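Local structure of pentatricopeptide repeat-containing protein 10, chloroplastic (Zea mays, 4M59) at residues R507-E513 / M534-K540; C576-W580 / G608-L614; Y602-I606 / V621-M625. The protein binds two similar intergenic RNA regions of the chloroplast, next to atpH and psaJ, and stabilises the messages as a barrier to exonucleases. The protein carries 4 engineered substitutions. One frame throughout, in Å; residues are numbered along the deposited sequence.

How the contacts relate
All three contacts lie in the later part of a chain of stacked helices, on the same side of its centre; contact 1 closes before the other two open. Contact 1 joins helix 509-519 to helix 528-539; its centre is about 22 Å from that of contact 2 and about 26 Å from that of contact 3. Contacts 2 and 3 are about 12 Å apart between centres and share helix 599-612, whose Phe609 CE2 packs 3.7 Å from Val621 CG2. Their segments alternate along the chain, and helix 599-612 meets both the loop before helix 580-590 and helix 615-627. Each contact has RNA beside it, in keeping with a superhelix that reads a strand repeat by repeat.

Contact 1: residues R507-E513 / M534-K540; sequences RRLDGME and MLSIYAK. With nucleotides of chain C.
Leu509, Met512 and Glu513 at the start of helix 509-519 pack on Met534, Ile537 and Tyr538 of helix 528-539, a mainly apolar helix-helix contact between predicted PPR repeats 13 and 14 with a basic pair on its RNA side. The short axes point in largely opposed directions, 145° apart. Met512 and Met534 slide past each other, bringing Met512 CE to 3.7 Å from Met534 SD. Because the Met512 chain bends at its thioether (chi3 69°), the same methyl also rests 3.8 Å from Ile537 CG2. Leu509 CD1 comes up to the edge of the Tyr538 ring in its plane, 3.8 Å from CE1. Beyond it the buried Tyr538 OH donates to the anti lone pair of Glu513 OE2 at 2.8 Å, the carboxylate standing 76° from the ring. Replacing Tyr538 by a phenylalanine would probably leave this carboxylate without its donor and freer to turn. Toward the RNA, Lys540 NZ lies over one face of the Arg507 guanidinium, 2.9 Å from NH2, its extended chain passing U16 of chain C with CE 3.3 Å from OP1. Arg507 NH2 is 3.7 Å from OP2 of U15 of chain C, so the phosphates probably balance the gathered charge. Helices stacked antiparallel from one repeat to the next, with the RNA strand beside them, are characteristic of the PPR superhelix.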
loop_
_atom_site.group_PDB
_atom_site.type_symbol
_atom_site.label_atom_id
_atom_site.label_comp_id
_atom_site.label_asym_id
_atom_site.label_seq_id
_atom_site.Cartn_x
_atom_site.Cartn_y
_atom_site.Cartn_z
ATOM N N ARG A 507 -8.112 -23.970 -16.073
ATOM C CA ARG A 507 -8.638 -25.169 -15.432
ATOM C C ARG A 507 -7.647 -26.313 -15.397
ATOM O O ARG A 507 -7.992 -27.441 -15.711
ATOM C CB ARG A 507 -9.906 -25.632 -16.127
ATOM C CG ARG A 507 -10.903 -24.539 -16.372
ATOM C CD ARG A 507 -11.951 -24.474 -15.293
ATOM N NE ARG A 507 -11.969 -23.174 -14.636
ATOM C CZ ARG A 507 -12.502 -22.077 -15.159
ATOM N NH1 ARG A 507 -13.064 -22.112 -16.355
ATOM N NH2 ARG A 507 -12.466 -20.940 -14.485
ATOM N N ARG A 508 -6.416 -26.025 -15.013
ATOM C CA ARG A 508 -5.429 -27.070 -14.847
ATOM C C ARG A 508 -5.274 -27.418 -13.396
ATOM O O ARG A 508 -4.390 -26.909 -12.737
ATOM C CB ARG A 508 -4.085 -26.623 -15.384
ATOM C CG ARG A 508 -3.879 -26.936 -16.824
ATOM C CD ARG A 508 -2.681 -27.807 -16.981
ATOM N NE ARG A 508 -1.444 -27.063 -16.836
ATOM C CZ ARG A 508 -0.318 -27.602 -16.411
ATOM N NH1 ARG A 508 -0.291 -28.872 -16.071
ATOM N NH2 ARG A 508 0.774 -26.873 -16.310
ATOM N N LEU A 509 -6.132 -28.294 -12.906
ATOM C CA LEU A 509 -6.118 -28.700 -11.512
ATOM C C LEU A 509 -4.773 -29.239 -11.067
ATOM O O LEU A 509 -4.272 -28.896 -10.005
ATOM C CB LEU A 509 -7.169 -29.772 -11.278
ATOM C CG LEU A 509 -6.882 -30.620 -10.057
ATOM C CD1 LEU A 509 -8.046 -30.547 -9.134
ATOM C CD2 LEU A 509 -6.608 -32.031 -10.488
ATOM N N ASP A 510 -4.212 -30.105 -11.887
ATOM C CA ASP A 510 -2.954 -30.735 -11.590
ATOM C C ASP A 510 -1.923 -29.684 -11.297
ATOM O O ASP A 510 -1.216 -29.763 -10.307
ATOM C CB ASP A 510 -2.524 -31.508 -12.813
ATOM C CG ASP A 510 -2.522 -30.646 -14.046
ATOM O OD1 ASP A 510 -2.932 -29.476 -13.931
ATOM O OD2 ASP A 510 -2.129 -31.129 -15.124
ATOM N N GLY A 511 -1.857 -28.682 -12.160
ATOM C CA GLY A 511 -0.783 -27.717 -12.120
ATOM C C GLY A 511 -0.930 -26.697 -11.030
ATOM O O GLY A 511 -0.021 -25.920 -10.780
ATOM N N MET A 512 -2.084 -26.688 -10.383
ATOM C CA MET A 512 -2.325 -25.779 -9.281
ATOM C C MET A 512 -1.906 -26.441 -7.989
ATOM O O MET A 512 -1.258 -25.832 -7.148
ATOM C CB MET A 512 -3.798 -25.410 -9.209
ATOM C CG MET A 512 -4.272 -24.584 -10.362
ATOM S SD MET A 512 -6.051 -24.463 -10.496
ATOM C CE MET A 512 -6.407 -23.480 -9.069
ATOM N N GLU A 513 -2.275 -27.702 -7.844
ATOM C CA GLU A 513 -1.942 -28.452 -6.654
ATOM C C GLU A 513 -0.452 -28.457 -6.434
ATOM O O GLU A 513 0.009 -28.447 -5.310
ATOM C CB GLU A 513 -2.461 -29.874 -6.769
ATOM C CG GLU A 513 -3.956 -29.961 -6.823
ATOM C CD GLU A 513 -4.458 -31.335 -6.498
ATOM O OE1 GLU A 513 -4.033 -32.295 -7.158
ATOM O OE2 GLU A 513 -5.277 -31.462 -5.576
ATOM N N MET A 534 -8.418 -22.398 -5.197
ATOM C CA MET A 534 -8.327 -23.817 -4.936
ATOM C C MET A 534 -9.674 -24.346 -4.531
ATOM O O MET A 534 -10.003 -25.487 -4.787
ATOM C CB MET A 534 -7.301 -24.105 -3.856
ATOM C CG MET A 534 -5.919 -23.682 -4.226
ATOM S SD MET A 534 -5.311 -24.485 -5.693
ATOM C CE MET A 534 -4.997 -26.103 -5.042
ATOM N N LEU A 535 -10.467 -23.504 -3.902
ATOM C CA LEU A 535 -11.753 -23.954 -3.430
ATOM C C LEU A 535 -12.720 -24.099 -4.574
ATOM O O LEU A 535 -13.543 -24.995 -4.579
ATOM C CB LEU A 535 -12.312 -22.977 -2.418
ATOM C CG LEU A 535 -13.606 -23.432 -1.776
ATOM C CD1 LEU A 535 -13.342 -24.704 -1.066
ATOM C CD2 LEU A 535 -14.084 -22.390 -0.819
ATOM N N SER A 536 -12.613 -23.207 -5.547
ATOM C CA SER A 536 -13.534 -23.213 -6.665
ATOM C C SER A 536 -13.185 -24.280 -7.671
ATOM O O SER A 536 -14.055 -24.833 -8.322
ATOM C CB SER A 536 -13.552 -21.863 -7.358
ATOM O OG SER A 536 -14.444 -21.882 -8.447
ATOM N N ILE A 537 -11.904 -24.576 -7.802
ATOM C CA ILE A 537 -11.496 -25.601 -8.736
ATOM C C ILE A 537 -11.888 -26.978 -8.228
ATOM O O ILE A 537 -12.312 -27.822 -9.000
ATOM C CB ILE A 537 -9.997 -25.514 -9.070
ATOM C CG1 ILE A 537 -9.668 -26.439 -10.229
ATOM C CG2 ILE A 537 -9.145 -25.851 -7.886
ATOM C CD1 ILE A 537 -10.478 -26.166 -11.448
ATOM N N TYR A 538 -11.769 -27.197 -6.927
ATOM C CA TYR A 538 -12.149 -28.472 -6.349
ATOM C C TYR A 538 -13.650 -28.588 -6.398
ATOM O O TYR A 538 -14.197 -29.670 -6.569
ATOM C CB TYR A 538 -11.679 -28.578 -4.897
ATOM C CG TYR A 538 -10.195 -28.742 -4.703
ATOM C CD1 TYR A 538 -9.393 -29.264 -5.698
ATOM C CD2 TYR A 538 -9.597 -28.370 -3.522
ATOM C CE1 TYR A 538 -8.042 -29.406 -5.511
ATOM C CE2 TYR A 538 -8.245 -28.508 -3.334
ATOM C CZ TYR A 538 -7.476 -29.026 -4.331
ATOM O OH TYR A 538 -6.132 -29.165 -4.130
ATOM N N ALA A 539 -14.322 -27.465 -6.229
ATOM C CA ALA A 539 -15.763 -27.459 -6.219
ATOM C C ALA A 539 -16.283 -27.670 -7.616
ATOM O O ALA A 539 -17.321 -28.281 -7.809
ATOM C CB ALA A 539 -16.277 -26.163 -5.672
ATOM N N LYS A 540 -15.560 -27.162 -8.602
ATOM C CA LYS A 540 -15.972 -27.341 -9.979
ATOM C C LYS A 540 -15.890 -28.798 -10.403
ATOM O O LYS A 540 -16.403 -29.179 -11.448
ATOM C CB LYS A 540 -15.171 -26.444 -10.913
ATOM C CG LYS A 540 -15.707 -25.037 -10.978
ATOM C CD LYS A 540 -14.804 -24.142 -11.791
ATOM C CE LYS A 540 -15.297 -22.718 -11.753
ATOM N NZ LYS A 540 -14.421 -21.818 -12.526
ATOM P P U C 15 -14.276 -17.298 -12.470
ATOM O OP1 U C 15 -12.882 -17.381 -11.971
ATOM O OP2 U C 15 -14.677 -18.080 -13.665
ATOM O "O5'" U C 15 -15.262 -17.670 -11.275
ATOM C "C5'" U C 15 -15.117 -18.914 -10.567
ATOM C "C4'" U C 15 -16.097 -18.989 -9.421
ATOM O "O4'" U C 15 -16.073 -17.746 -8.677
ATOM C "C3'" U C 15 -17.558 -19.157 -9.807
ATOM O "O3'" U C 15 -17.865 -20.524 -10.042
ATOM C "C2'" U C 15 -18.281 -18.637 -8.568
ATOM O "O2'" U C 15 -18.424 -19.611 -7.555
ATOM C "C1'" U C 15 -17.348 -17.515 -8.103
ATOM N N1 U C 15 -17.803 -16.179 -8.506
ATOM C C2 U C 15 -18.658 -15.508 -7.654
ATOM O O2 U C 15 -19.040 -15.978 -6.596
ATOM N N3 U C 15 -19.048 -14.267 -8.089
ATOM C C4 U C 15 -18.683 -13.639 -9.260
ATOM O O4 U C 15 -19.121 -12.515 -9.508
ATOM C C5 U C 15 -17.797 -14.399 -10.089
ATOM C C6 U C 15 -17.399 -15.613 -9.693
ATOM P P U C 16 -18.637 -20.949 -11.373
ATOM O OP1 U C 16 -18.548 -22.424 -11.505
ATOM O OP2 U C 16 -18.156 -20.083 -12.477
ATOM O "O5'" U C 16 -20.148 -20.565 -11.051
ATOM C "C5'" U C 16 -20.832 -21.147 -9.927
ATOM C "C4'" U C 16 -22.319 -20.901 -10.032
ATOM O "O4'" U C 16 -22.615 -19.544 -9.607
ATOM C "C3'" U C 16 -22.911 -21.009 -11.429
ATOM O "O3'" U C 16 -23.274 -22.351 -11.725
ATOM C "C2'" U C 16 -24.149 -20.129 -11.321
ATOM O "O2'" U C 16 -25.244 -20.790 -10.722
ATOM C "C1'" U C 16 -23.647 -19.005 -10.414
ATOM N N1 U C 16 -23.103 -17.861 -11.159
ATOM C C2 U C 16 -23.983 -16.867 -11.539
ATOM O O2 U C 16 -25.174 -16.903 -11.281
ATOM N N3 U C 16 -23.415 -15.830 -12.233
ATOM C C4 U C 16 -22.089 -15.683 -12.580
ATOM O O4 U C 16 -21.733 -14.685 -13.209
ATOM C C5 U C 16 -21.242 -16.754 -12.153
ATOM C C6 U C 16 -21.765 -17.782 -11.474
#

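Contact 2: residues C576-W580 / G608-L614; sequences CSESW and GFCKQGL. With nucleotides of chain C.
Trp580 and Phe609 form the aromatic part of this contact between the loop ahead of helix 580-590 and the end of helix 599-612. The edge of Phe609 is directed at the face of the indole, with CE1 over its middle; the six-membered ring of Trp580 and the Phe609 ring have centroids 5.3 Å apart and planes at 58°. Leu614 CD2 meets the indole at its edge, 4.0 Å from CZ2, and Ser579 CB lies 3.5 Å from Phe609 CD1. Glu617 and Arg620 of helix 615-627 also touch the tryptophan.

The polar part centres on Ser579, which points at the helix where the backbones come closest, its CA 5.0 Å from that of Gly608. Its hydroxyl donates to Gly608 O; the bond is modelled very short and its exact length is doubtful. Gln612 follows one turn on: with CG between its backbone N and carbonyl carbon (chi1 58°), the chain extends toward the loop and places CD 3.5 Å from Ser577 O.

Two residues here have positive phi: Ser577, the C-prime residue of a Schellman motif ending helix 563-575, and Gly613, just after helix 599-612. Cys610 turns away from the loop, its CB 3.3 Å from O3' of C18 of chain C. The contact joins predicted PPR repeats 15 and 16 in the tandem helical-hairpin array of this fold.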
loop_
_atom_site.group_PDB
_atom_site.type_symbol
_atom_site.label_atom_id
_atom_site.label_comp_id
_atom_site.label_asym_id
_atom_site.label_seq_id
_atom_site.Cartn_x
_atom_site.Cartn_y
_atom_site.Cartn_z
ATOM N N CYS A 576 -22.082 -31.477 -5.421
ATOM C CA CYS A 576 -22.134 -32.722 -4.687
ATOM C C CYS A 576 -23.574 -33.129 -4.467
ATOM O O CYS A 576 -23.849 -34.063 -3.728
ATOM C CB CYS A 576 -21.389 -32.610 -3.367
ATOM S SG CYS A 576 -19.612 -32.482 -3.557
ATOM N N SER A 577 -24.484 -32.416 -5.112
ATOM C CA SER A 577 -25.902 -32.733 -5.065
ATOM C C SER A 577 -26.469 -32.675 -3.661
ATOM O O SER A 577 -27.411 -33.374 -3.322
ATOM C CB SER A 577 -26.173 -34.085 -5.714
ATOM O OG SER A 577 -25.507 -34.191 -6.955
ATOM N N GLU A 578 -25.876 -31.828 -2.836
ATOM C CA GLU A 578 -26.436 -31.545 -1.542
ATOM C C GLU A 578 -26.777 -30.090 -1.556
ATOM O O GLU A 578 -26.063 -29.271 -1.016
ATOM C CB GLU A 578 -25.428 -31.828 -0.454
ATOM C CG GLU A 578 -24.971 -33.255 -0.426
ATOM C CD GLU A 578 -25.926 -34.147 0.303
ATOM O OE1 GLU A 578 -27.007 -33.670 0.686
ATOM O OE2 GLU A 578 -25.596 -35.327 0.497
ATOM N N SER A 579 -27.878 -29.763 -2.200
ATOM C CA SER A 579 -28.215 -28.385 -2.419
ATOM C C SER A 579 -28.979 -27.827 -1.247
ATOM O O SER A 579 -29.245 -26.640 -1.182
ATOM C CB SER A 579 -29.047 -28.269 -3.680
ATOM O OG SER A 579 -28.569 -29.156 -4.670
ATOM N N TRP A 580 -29.343 -28.687 -0.319
ATOM C CA TRP A 580 -30.039 -28.226 0.856
ATOM C C TRP A 580 -29.056 -27.572 1.789
ATOM O O TRP A 580 -29.350 -26.564 2.422
ATOM C CB TRP A 580 -30.716 -29.385 1.536
ATOM C CG TRP A 580 -31.838 -29.898 0.743
ATOM C CD1 TRP A 580 -31.811 -30.913 -0.157
ATOM C CD2 TRP A 580 -33.176 -29.407 0.757
ATOM N NE1 TRP A 580 -33.054 -31.096 -0.701
ATOM C CE2 TRP A 580 -33.912 -30.180 -0.152
ATOM C CE3 TRP A 580 -33.828 -28.394 1.462
ATOM C CZ2 TRP A 580 -35.265 -29.971 -0.375
ATOM C CZ3 TRP A 580 -35.167 -28.189 1.237
ATOM C CH2 TRP A 580 -35.872 -28.970 0.324
ATOM N N GLY A 608 -28.478 -25.475 -7.933
ATOM C CA GLY A 608 -28.240 -26.679 -7.164
ATOM C C GLY A 608 -29.464 -27.537 -6.952
ATOM O O GLY A 608 -29.364 -28.746 -6.832
ATOM N N PHE A 609 -30.627 -26.917 -6.897
ATOM C CA PHE A 609 -31.857 -27.652 -6.819
ATOM C C PHE A 609 -32.191 -28.135 -8.196
ATOM O O PHE A 609 -32.225 -29.319 -8.462
ATOM C CB PHE A 609 -32.946 -26.731 -6.326
ATOM C CG PHE A 609 -32.898 -26.490 -4.873
ATOM C CD1 PHE A 609 -32.392 -27.416 -4.037
ATOM C CD2 PHE A 609 -33.360 -25.338 -4.336
ATOM C CE1 PHE A 609 -32.352 -27.195 -2.689
ATOM C CE2 PHE A 609 -33.317 -25.120 -2.981
ATOM C CZ PHE A 609 -32.820 -26.044 -2.174
ATOM N N CYS A 610 -32.417 -27.190 -9.083
ATOM C CA CYS A 610 -32.677 -27.478 -10.482
ATOM C C CYS A 610 -31.743 -28.520 -11.097
ATOM O O CYS A 610 -32.100 -29.185 -12.063
ATOM C CB CYS A 610 -32.620 -26.190 -11.289
ATOM S SG CYS A 610 -33.929 -25.060 -10.908
ATOM N N LYS A 611 -30.552 -28.669 -10.543
ATOM C CA LYS A 611 -29.636 -29.676 -11.045
ATOM C C LYS A 611 -30.033 -31.065 -10.577
ATOM O O LYS A 611 -29.810 -32.043 -11.273
ATOM C CB LYS A 611 -28.203 -29.377 -10.623
ATOM N N GLN A 612 -30.627 -31.154 -9.396
ATOM C CA GLN A 612 -31.069 -32.442 -8.884
ATOM C C GLN A 612 -32.580 -32.516 -8.805
ATOM O O GLN A 612 -33.148 -33.524 -8.391
ATOM C CB GLN A 612 -30.451 -32.715 -7.521
ATOM C CG GLN A 612 -30.756 -31.680 -6.473
ATOM C CD GLN A 612 -29.967 -31.911 -5.216
ATOM O OE1 GLN A 612 -28.982 -32.630 -5.231
ATOM N NE2 GLN A 612 -30.397 -31.311 -4.119
ATOM N N GLY A 613 -33.230 -31.437 -9.213
ATOM C CA GLY A 613 -34.671 -31.405 -9.254
ATOM C C GLY A 613 -35.240 -30.546 -8.156
ATOM O O GLY A 613 -34.580 -29.639 -7.665
ATOM N N LEU A 614 -36.467 -30.845 -7.753
ATOM C CA LEU A 614 -37.153 -30.058 -6.759
ATOM C C LEU A 614 -37.141 -28.616 -7.200
ATOM O O LEU A 614 -36.540 -27.765 -6.563
ATOM C CB LEU A 614 -36.471 -30.194 -5.406
ATOM C CG LEU A 614 -36.130 -31.616 -4.987
ATOM C CD1 LEU A 614 -34.644 -31.849 -5.098
ATOM C CD2 LEU A 614 -36.610 -31.871 -3.578
ATOM P P C C 18 -27.262 -24.356 -17.429
ATOM O OP1 C C 18 -26.154 -25.343 -17.386
ATOM O OP2 C C 18 -28.244 -24.402 -18.537
ATOM O "O5'" C C 18 -28.061 -24.431 -16.053
ATOM C "C5'" C C 18 -28.216 -25.682 -15.361
ATOM C "C4'" C C 18 -29.595 -26.247 -15.610
ATOM O "O4'" C C 18 -29.730 -26.571 -17.020
ATOM C "C3'" C C 18 -29.917 -27.535 -14.866
ATOM O "O3'" C C 18 -30.492 -27.248 -13.598
ATOM C "C2'" C C 18 -30.931 -28.202 -15.787
ATOM O "O2'" C C 18 -32.245 -27.715 -15.617
ATOM C "C1'" C C 18 -30.393 -27.815 -17.164
ATOM N N1 C C 18 -29.438 -28.790 -17.715
ATOM C C2 C C 18 -29.925 -29.834 -18.504
ATOM O O2 C C 18 -31.143 -29.904 -18.719
ATOM N N3 C C 18 -29.056 -30.737 -19.015
ATOM C C4 C C 18 -27.751 -30.624 -18.761
ATOM N N4 C C 18 -26.930 -31.537 -19.284
ATOM C C5 C C 18 -27.229 -29.570 -17.956
ATOM C C6 C C 18 -28.100 -28.683 -17.457
#

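Contact 3: residues Y602-I606 / V621-M625; sequences YNTVI and VLSEM. With nucleotides of chain C.
Met625 lies across Tyr602 in the core between helices 599-612 and 615-627, which run nearly antiparallel. From CB, 4.0 Å from Tyr602 CD1, the chain sets out with CG opposite the backbone N (chi1 -174°) and stays extended to its end. That course carries CG over the middle of the ring face, 3.9 Å from the centroid and 13° off the normal, a CH-pi contact. SD comes next, placed obliquely 4.9 Å from the centroid in a Met-aromatic contact. The terminal methyl CE passes beyond the ring to Tyr602 CB, at 3.5 Å. Val621 closes on another side: its CG1 sits at the ring edge, 4.0 Å from Tyr602 CD1, and touches Ile606 CG1 as well. The phenol itself has a weak hydrogen bond to Asp628. Next to Tyr602, Asn603 has its CB directed away from helix 615-627, and its ND2 donates to O2 of U16 of chain C at 2.8 Å and 162°. No hydrogen bond links the two segments, so between them the hairpin is joined by dispersion, CH-pi and Met-aromatic contacts, while Asn603 makes a hydrogen bond to the base, consistent with the modular recognition of RNA by PPR repeats.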
loop_
_atom_site.group_PDB
_atom_site.type_symbol
_atom_site.label_atom_id
_atom_site.label_comp_id
_atom_site.label_asym_id
_atom_site.label_seq_id
_atom_site.Cartn_x
_atom_site.Cartn_y
_atom_site.Cartn_z
ATOM N N TYR A 602 -27.536 -16.457 -4.816
ATOM C CA TYR A 602 -28.871 -17.003 -4.967
ATOM C C TYR A 602 -28.972 -17.976 -6.132
ATOM O O TYR A 602 -29.504 -19.064 -5.988
ATOM C CB TYR A 602 -29.871 -15.875 -5.148
ATOM C CG TYR A 602 -30.302 -15.206 -3.871
ATOM C CD1 TYR A 602 -31.256 -15.779 -3.063
ATOM C CD2 TYR A 602 -29.777 -13.993 -3.487
ATOM C CE1 TYR A 602 -31.660 -15.181 -1.903
ATOM C CE2 TYR A 602 -30.181 -13.385 -2.329
ATOM C CZ TYR A 602 -31.125 -13.986 -1.545
ATOM O OH TYR A 602 -31.546 -13.393 -0.383
ATOM N N ASN A 603 -28.458 -17.573 -7.286
ATOM C CA ASN A 603 -28.458 -18.422 -8.462
ATOM C C ASN A 603 -27.791 -19.738 -8.182
ATOM O O ASN A 603 -28.305 -20.788 -8.520
ATOM C CB ASN A 603 -27.705 -17.755 -9.599
ATOM C CG ASN A 603 -28.366 -16.506 -10.087
ATOM O OD1 ASN A 603 -29.526 -16.257 -9.812
ATOM N ND2 ASN A 603 -27.631 -15.713 -10.838
ATOM N N THR A 604 -26.671 -19.662 -7.503
ATOM C CA THR A 604 -25.860 -20.818 -7.229
ATOM C C THR A 604 -26.647 -21.793 -6.438
ATOM O O THR A 604 -26.468 -22.977 -6.561
ATOM C CB THR A 604 -24.647 -20.438 -6.425
ATOM O OG1 THR A 604 -23.994 -19.329 -7.044
ATOM C CG2 THR A 604 -23.705 -21.566 -6.376
ATOM N N VAL A 605 -27.534 -21.266 -5.615
ATOM C CA VAL A 605 -28.403 -22.076 -4.782
ATOM C C VAL A 605 -29.555 -22.662 -5.580
ATOM O O VAL A 605 -29.875 -23.836 -5.446
ATOM C CB VAL A 605 -28.966 -21.256 -3.634
ATOM C CG1 VAL A 605 -29.913 -22.084 -2.821
ATOM C CG2 VAL A 605 -27.849 -20.759 -2.776
ATOM N N ILE A 606 -30.176 -21.850 -6.417
ATOM C CA ILE A 606 -31.294 -22.303 -7.227
ATOM C C ILE A 606 -30.895 -23.407 -8.182
ATOM O O ILE A 606 -31.571 -24.422 -8.290
ATOM C CB ILE A 606 -31.839 -21.165 -8.057
ATOM C CG1 ILE A 606 -32.272 -20.032 -7.141
ATOM C CG2 ILE A 606 -32.980 -21.649 -8.914
ATOM C CD1 ILE A 606 -32.560 -18.769 -7.858
ATOM N N VAL A 621 -36.817 -20.424 -3.256
ATOM C CA VAL A 621 -35.695 -19.525 -3.073
ATOM C C VAL A 621 -35.933 -18.231 -3.811
ATOM O O VAL A 621 -35.735 -17.157 -3.272
ATOM C CB VAL A 621 -34.417 -20.161 -3.619
ATOM C CG1 VAL A 621 -33.235 -19.273 -3.358
ATOM C CG2 VAL A 621 -34.211 -21.505 -2.980
ATOM N N LEU A 622 -36.368 -18.344 -5.054
ATOM C CA LEU A 622 -36.608 -17.180 -5.880
ATOM C C LEU A 622 -37.617 -16.282 -5.218
ATOM O O LEU A 622 -37.530 -15.064 -5.316
ATOM C CB LEU A 622 -37.132 -17.608 -7.239
ATOM C CG LEU A 622 -37.884 -16.528 -8.000
ATOM C CD1 LEU A 622 -36.929 -15.487 -8.510
ATOM C CD2 LEU A 622 -38.666 -17.140 -9.128
ATOM N N SER A 623 -38.576 -16.894 -4.544
ATOM C CA SER A 623 -39.627 -16.148 -3.893
ATOM C C SER A 623 -39.020 -15.137 -2.949
ATOM O O SER A 623 -39.159 -13.934 -3.128
ATOM C CB SER A 623 -40.532 -17.094 -3.128
ATOM O OG SER A 623 -41.615 -16.388 -2.574
ATOM N N GLU A 624 -38.362 -15.644 -1.915
ATOM C CA GLU A 624 -37.764 -14.803 -0.888
ATOM C C GLU A 624 -36.766 -13.830 -1.490
ATOM O O GLU A 624 -36.630 -12.698 -1.029
ATOM C CB GLU A 624 -37.087 -15.664 0.182
ATOM C CG GLU A 624 -37.988 -16.728 0.785
ATOM C CD GLU A 624 -37.248 -18.020 1.068
ATOM O OE1 GLU A 624 -37.907 -19.016 1.435
ATOM O OE2 GLU A 624 -36.008 -18.041 0.925
ATOM N N MET A 625 -36.064 -14.277 -2.526
ATOM C CA MET A 625 -35.084 -13.447 -3.154
ATOM C C MET A 625 -35.761 -12.167 -3.472
ATOM O O MET A 625 -35.310 -11.122 -3.137
ATOM C CB MET A 625 -34.646 -14.125 -4.424
ATOM C CG MET A 625 -33.551 -13.463 -5.124
ATOM S SD MET A 625 -33.379 -14.135 -6.753
ATOM C CE MET A 625 -31.739 -13.614 -7.103
ATOM P P U C 16 -18.637 -20.949 -11.373
ATOM O OP1 U C 16 -18.548 -22.424 -11.505
ATOM O OP2 U C 16 -18.156 -20.083 -12.477
ATOM O "O5'" U C 16 -20.148 -20.565 -11.051
ATOM C "C5'" U C 16 -20.832 -21.147 -9.927
ATOM C "C4'" U C 16 -22.319 -20.901 -10.032
ATOM O "O4'" U C 16 -22.615 -19.544 -9.607
ATOM C "C3'" U C 16 -22.911 -21.009 -11.429
ATOM O "O3'" U C 16 -23.274 -22.351 -11.725
ATOM C "C2'" U C 16 -24.149 -20.129 -11.321
ATOM O "O2'" U C 16 -25.244 -20.790 -10.722
ATOM C "C1'" U C 16 -23.647 -19.005 -10.414
ATOM N N1 U C 16 -23.103 -17.861 -11.159
ATOM C C2 U C 16 -23.983 -16.867 -11.539
ATOM O O2 U C 16 -25.174 -16.903 -11.281
ATOM N N3 U C 16 -23.415 -15.830 -12.233
ATOM C C4 U C 16 -22.089 -15.683 -12.580
ATOM O O4 U C 16 -21.733 -14.685 -13.209
ATOM C C5 U C 16 -21.242 -16.754 -12.153
ATOM C C6 U C 16 -21.765 -17.782 -11.474
#